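Local coordinates for protein 3-carboxy-cis,cis-muconate cycloisomerase (PDB 1Q5N) that is an enzyme of the cycloisomerase kind, built on the largely helical fold of the fumarase/aspartase superfamily and assembled from four chains, at residues E34-Q39 / K219-G224; G201-L206 / I212-Y217. One frame throughout, in Å; residues are numbered along the deposited sequence.

Both contacts depend on helix 210-221, one near each end, and their centres lie 12 Å apart on the same side of the chain's centre. Along the sequence the order is 34-39, 201-206, 212-217, 219-224, so the two segments of interaction 2 fall between those of interaction 1. Interaction 2 folds the preceding loop back on the helix; interaction 1 sets the last turn against helix 23-43, some 180 residues earlier in the chain. Y217 joins them, its CD1 lying 3.7 Å from CA of L37. The helix thus packs on both a sequence-local loop and a distant helix, within the same lyase-family region.

Interaction 1 (E34-Q39 / K219-G224); sequences EVALAQ and KQLKLG
The last turn of helix 210-221, which ends in a Schellman motif, packs through Q220 and L221 on A36, in the second half of helix 23-43. K222 carries the positive phi of the motif, and its N is bonded back to O of K219 at 3.0 Å. The nearest CA atoms, those of A36 and Q220, are 5.8 Å apart, a close spacing consistent with the small side chain of A36. Its methyl faces the other helix and meets the branched end of L221: CB of A36 lies 3.5 Å from CD2 and 3.6 Å from CG of that leucine. L221 does not aim its CB straight at helix 23-43; with CG beside its own N (chi1 -66°), the far end of the chain swings nearer. Beside it, CB of Q220 rests 3.9 Å from CB of A36, while its CG passes 3.8 Å from the carbonyl O of the same alanine. The Q220 chain then bends at chi2 (-52°) and crosses the extended Q39 side chain at about a right angle, the two amide planes standing 69° apart. OE1 of Q220 is hydrogen-bonded to Q43, one turn beyond Q39, and O of L221 to R123 of helix 110-146. The contact is therefore apolar at A36 and amide-lined beside it, with the polar end of Q220 tied to helix 23-43 through Q43.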
loop_
_atom_site.group_PDB
_atom_site.type_symbol
_atom_site.label_atom_id
_atom_site.label_comp_id
_atom_site.label_asym_id
_atom_site.label_seq_id
_atom_site.Cartn_x
_atom_site.Cartn_y
_atom_site.Cartn_z
ATOM N N GLU A 34 -9.259 -28.574 18.573
ATOM C CA GLU A 34 -10.230 -28.960 19.597
ATOM C C GLU A 34 -9.829 -30.299 20.260
ATOM O O GLU A 34 -9.862 -30.431 21.488
ATOM C CB GLU A 34 -11.626 -29.042 18.986
ATOM C CG GLU A 34 -12.225 -27.694 18.604
ATOM C CD GLU A 34 -12.598 -26.830 19.800
ATOM O OE1 GLU A 34 -12.355 -27.216 20.956
ATOM O OE2 GLU A 34 -13.143 -25.746 19.585
ATOM N N VAL A 35 -9.388 -31.252 19.435
ATOM C CA VAL A 35 -8.930 -32.547 19.909
ATOM C C VAL A 35 -7.738 -32.356 20.818
ATOM O O VAL A 35 -7.707 -32.907 21.903
ATOM C CB VAL A 35 -8.503 -33.463 18.742
ATOM C CG1 VAL A 35 -7.853 -34.720 19.270
ATOM C CG2 VAL A 35 -9.700 -33.824 17.917
ATOM N N ALA A 36 -6.763 -31.556 20.405
ATOM C CA ALA A 36 -5.579 -31.389 21.232
ATOM C C ALA A 36 -5.920 -30.775 22.576
ATOM O O ALA A 36 -5.295 -31.102 23.595
ATOM C CB ALA A 36 -4.541 -30.545 20.511
ATOM N N LEU A 37 -6.908 -29.878 22.568
ATOM C CA LEU A 37 -7.363 -29.195 23.777
ATOM C C LEU A 37 -7.989 -30.182 24.799
ATOM O O LEU A 37 -7.711 -30.096 25.994
ATOM C CB LEU A 37 -8.401 -28.116 23.419
ATOM C CG LEU A 37 -8.937 -27.353 24.644
ATOM C CD1 LEU A 37 -7.801 -26.623 25.311
ATOM C CD2 LEU A 37 -10.019 -26.379 24.237
ATOM N N ALA A 38 -8.850 -31.077 24.310
ATOM C CA ALA A 38 -9.515 -32.077 25.127
ATOM C C ALA A 38 -8.458 -33.037 25.654
ATOM O O ALA A 38 -8.468 -33.380 26.833
ATOM C CB ALA A 38 -10.542 -32.825 24.309
ATOM N N GLN A 39 -7.528 -33.440 24.800
ATOM C CA GLN A 39 -6.485 -34.330 25.249
ATOM C C GLN A 39 -5.582 -33.721 26.295
ATOM O O GLN A 39 -5.227 -34.385 27.266
ATOM C CB GLN A 39 -5.625 -34.787 24.092
ATOM C CG GLN A 39 -6.301 -35.775 23.189
ATOM C CD GLN A 39 -5.314 -36.338 22.167
ATOM O OE1 GLN A 39 -5.045 -37.553 22.158
ATOM N NE2 GLN A 39 -4.749 -35.458 21.309
ATOM N N LYS A 219 2.368 -28.772 23.680
ATOM C CA LYS A 219 3.049 -30.056 23.470
ATOM C C LYS A 219 2.279 -31.005 22.577
ATOM O O LYS A 219 2.850 -31.596 21.677
ATOM C CB LYS A 219 3.310 -30.688 24.813
ATOM C CG LYS A 219 4.294 -31.805 24.805
ATOM C CD LYS A 219 4.824 -31.979 26.228
ATOM C CE LYS A 219 5.534 -30.678 26.688
ATOM N NZ LYS A 219 5.899 -30.702 28.148
ATOM N N GLN A 220 0.979 -31.140 22.794
ATOM C CA GLN A 220 0.157 -32.018 21.957
ATOM C C GLN A 220 0.225 -31.661 20.479
ATOM O O GLN A 220 0.058 -32.514 19.621
ATOM C CB GLN A 220 -1.331 -31.931 22.329
ATOM C CG GLN A 220 -1.781 -32.650 23.574
ATOM C CD GLN A 220 -1.344 -34.097 23.603
ATOM O OE1 GLN A 220 -0.664 -34.518 24.545
ATOM N NE2 GLN A 220 -1.704 -34.860 22.570
ATOM N N LEU A 221 0.394 -30.378 20.187
ATOM C CA LEU A 221 0.406 -29.919 18.813
ATOM C C LEU A 221 1.819 -29.722 18.322
ATOM O O LEU A 221 2.039 -29.411 17.170
ATOM C CB LEU A 221 -0.366 -28.595 18.714
ATOM C CG LEU A 221 -1.857 -28.624 18.989
ATOM C CD1 LEU A 221 -2.337 -27.212 19.198
ATOM C CD2 LEU A 221 -2.594 -29.295 17.826
ATOM N N LYS A 222 2.766 -29.881 19.234
ATOM C CA LYS A 222 4.173 -29.702 18.919
ATOM C C LYS A 222 4.464 -28.265 18.462
ATOM O O LYS A 222 5.199 -28.052 17.503
ATOM C CB LYS A 222 4.611 -30.708 17.837
ATOM C CG LYS A 222 4.615 -32.177 18.302
ATOM C CD LYS A 222 4.624 -33.117 17.093
ATOM C CE LYS A 222 4.818 -34.603 17.486
ATOM N NZ LYS A 222 4.736 -35.522 16.273
ATOM N N LEU A 223 3.879 -27.292 19.154
ATOM C CA LEU A 223 4.089 -25.882 18.861
ATOM C C LEU A 223 4.791 -25.314 20.059
ATOM O O LEU A 223 4.804 -25.944 21.129
ATOM C CB LEU A 223 2.745 -25.153 18.695
ATOM C CG LEU A 223 2.041 -25.528 17.395
ATOM C CD1 LEU A 223 0.640 -24.923 17.325
ATOM C CD2 LEU A 223 2.934 -25.074 16.224
ATOM N N GLY A 224 5.382 -24.133 19.891
ATOM C CA GLY A 224 5.988 -23.466 21.026
ATOM C C GLY A 224 4.895 -22.917 21.973
ATOM O O GLY A 224 3.701 -22.847 21.667
#

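Interaction 2 (G201-L206 / I212-Y217); sequences GSLASL and IVVEAY
L203 reaches from the loop 201-206 to V214 on the second turn of helix 210-221, and its side chain does so through one methyl. CB sets off toward the helix but is still 5.8 Å from CG2 of V214. CG, placed beside the backbone N and anti to the carbonyl carbon (chi1 -69°), shortens the gap to 4.7 Å from that same CG2. There the chain forks. CD1 continues to V214 and stops 3.3 Å from its CG2, closer than two methyl carbons normally pack, so the contact is tight; the two side chains meet at a slant. CD2 turns instead to a neighbour in its own loop, lying 4.1 Å from CD1 of L206. This is a loop folding back on the helix that follows it: L203 takes up left-handed backbone angles, a short 3-10 turn covers 204-206, and N of L206 is bonded to O of L203 at 3.0 Å. The turn brings L206 alongside its fellow leucine, where it crosses the V213 side chain at about a right angle. Its CD1 fits over the fork of the valine, 4.2 Å from CB of V213 and almost as near to both of its methyls. L206 and V213 also touch Q41 of helix 23-43. The loop also meets the second subunit: N437 of that subunit packs on L203, and its Q441 is hydrogen-bonded to O of G201.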
loop_
_atom_site.group_PDB
_atom_site.type_symbol
_atom_site.label_atom_id
_atom_site.label_comp_id
_atom_site.label_asym_id
_atom_site.label_seq_id
_atom_site.Cartn_x
_atom_site.Cartn_y
_atom_site.Cartn_z
ATOM N N GLY A 201 -7.850 -13.511 27.418
ATOM C CA GLY A 201 -6.484 -13.986 27.503
ATOM C C GLY A 201 -6.018 -14.288 28.918
ATOM O O GLY A 201 -4.800 -14.375 29.133
ATOM N N SER A 202 -6.959 -14.451 29.872
ATOM C CA SER A 202 -6.602 -14.734 31.282
ATOM C C SER A 202 -6.865 -16.195 31.682
ATOM O O SER A 202 -6.509 -16.592 32.769
ATOM C CB SER A 202 -7.408 -13.837 32.215
ATOM O OG SER A 202 -8.760 -14.250 32.142
ATOM N N LEU A 203 -7.464 -16.976 30.786
ATOM C CA LEU A 203 -7.829 -18.362 31.060
ATOM C C LEU A 203 -8.614 -18.419 32.375
ATOM O O LEU A 203 -8.513 -19.391 33.113
ATOM C CB LEU A 203 -6.579 -19.271 31.129
ATOM C CG LEU A 203 -5.844 -19.483 29.768
ATOM C CD1 LEU A 203 -4.516 -20.272 29.922
ATOM C CD2 LEU A 203 -6.779 -20.206 28.794
ATOM N N ALA A 204 -9.416 -17.393 32.649
ATOM C CA ALA A 204 -10.177 -17.354 33.887
ATOM C C ALA A 204 -11.046 -18.626 34.155
ATOM O O ALA A 204 -11.062 -19.129 35.273
ATOM C CB ALA A 204 -11.024 -16.098 33.935
ATOM N N SER A 205 -11.745 -19.165 33.163
ATOM C CA SER A 205 -12.559 -20.345 33.443
ATOM C C SER A 205 -11.775 -21.640 33.808
ATOM O O SER A 205 -12.381 -22.642 34.239
ATOM C CB SER A 205 -13.524 -20.632 32.280
ATOM O OG SER A 205 -12.799 -20.973 31.125
ATOM N N LEU A 206 -10.452 -21.627 33.641
ATOM C CA LEU A 206 -9.632 -22.775 34.011
ATOM C C LEU A 206 -9.020 -22.541 35.400
ATOM O O LEU A 206 -8.234 -23.348 35.886
ATOM C CB LEU A 206 -8.519 -22.995 32.972
ATOM C CG LEU A 206 -9.002 -23.502 31.604
ATOM C CD1 LEU A 206 -7.825 -23.704 30.686
ATOM C CD2 LEU A 206 -9.758 -24.810 31.771
ATOM N N ILE A 212 -0.668 -24.906 33.357
ATOM C CA ILE A 212 -0.485 -26.345 33.183
ATOM C C ILE A 212 -1.176 -26.771 31.872
ATOM O O ILE A 212 -0.604 -27.528 31.060
ATOM C CB ILE A 212 -1.131 -27.094 34.393
ATOM C CG1 ILE A 212 -0.459 -26.641 35.701
ATOM C CG2 ILE A 212 -1.184 -28.538 34.150
ATOM C CD1 ILE A 212 -1.080 -25.197 36.292
ATOM N N VAL A 213 -2.402 -26.302 31.644
ATOM C CA VAL A 213 -3.084 -26.687 30.419
ATOM C C VAL A 213 -2.445 -26.133 29.110
ATOM O O VAL A 213 -2.402 -26.832 28.103
ATOM C CB VAL A 213 -4.548 -26.288 30.441
ATOM C CG1 VAL A 213 -5.174 -26.588 29.087
ATOM C CG2 VAL A 213 -5.285 -27.080 31.518
ATOM N N VAL A 214 -1.923 -24.907 29.125
ATOM C CA VAL A 214 -1.329 -24.319 27.921
ATOM C C VAL A 214 -0.092 -25.115 27.562
ATOM O O VAL A 214 0.161 -25.418 26.385
ATOM C CB VAL A 214 -0.918 -22.827 28.135
ATOM C CG1 VAL A 214 -0.358 -22.227 26.838
ATOM C CG2 VAL A 214 -2.124 -22.036 28.546
ATOM N N GLU A 215 0.681 -25.465 28.578
ATOM C CA GLU A 215 1.887 -26.222 28.353
ATOM C C GLU A 215 1.609 -27.557 27.650
ATOM O O GLU A 215 2.271 -27.907 26.669
ATOM C CB GLU A 215 2.575 -26.425 29.682
ATOM C CG GLU A 215 3.730 -27.375 29.655
ATOM C CD GLU A 215 4.269 -27.557 31.054
ATOM O OE1 GLU A 215 3.468 -27.981 31.942
ATOM O OE2 GLU A 215 5.467 -27.253 31.268
ATOM N N ALA A 216 0.603 -28.276 28.126
ATOM C CA ALA A 216 0.265 -29.560 27.537
ATOM C C ALA A 216 -0.447 -29.404 26.193
ATOM O O ALA A 216 -0.427 -30.305 25.360
ATOM C CB ALA A 216 -0.617 -30.374 28.504
ATOM N N TYR A 217 -1.120 -28.282 25.986
ATOM C CA TYR A 217 -1.796 -28.058 24.710
ATOM C C TYR A 217 -0.709 -27.802 23.640
ATOM O O TYR A 217 -0.743 -28.360 22.563
ATOM C CB TYR A 217 -2.745 -26.866 24.869
ATOM C CG TYR A 217 -3.442 -26.366 23.608
ATOM C CD1 TYR A 217 -4.346 -27.163 22.915
ATOM C CD2 TYR A 217 -3.258 -25.044 23.178
ATOM C CE1 TYR A 217 -5.064 -26.650 21.830
ATOM C CE2 TYR A 217 -3.959 -24.526 22.103
ATOM C CZ TYR A 217 -4.863 -25.325 21.437
ATOM O OH TYR A 217 -5.587 -24.777 20.408
#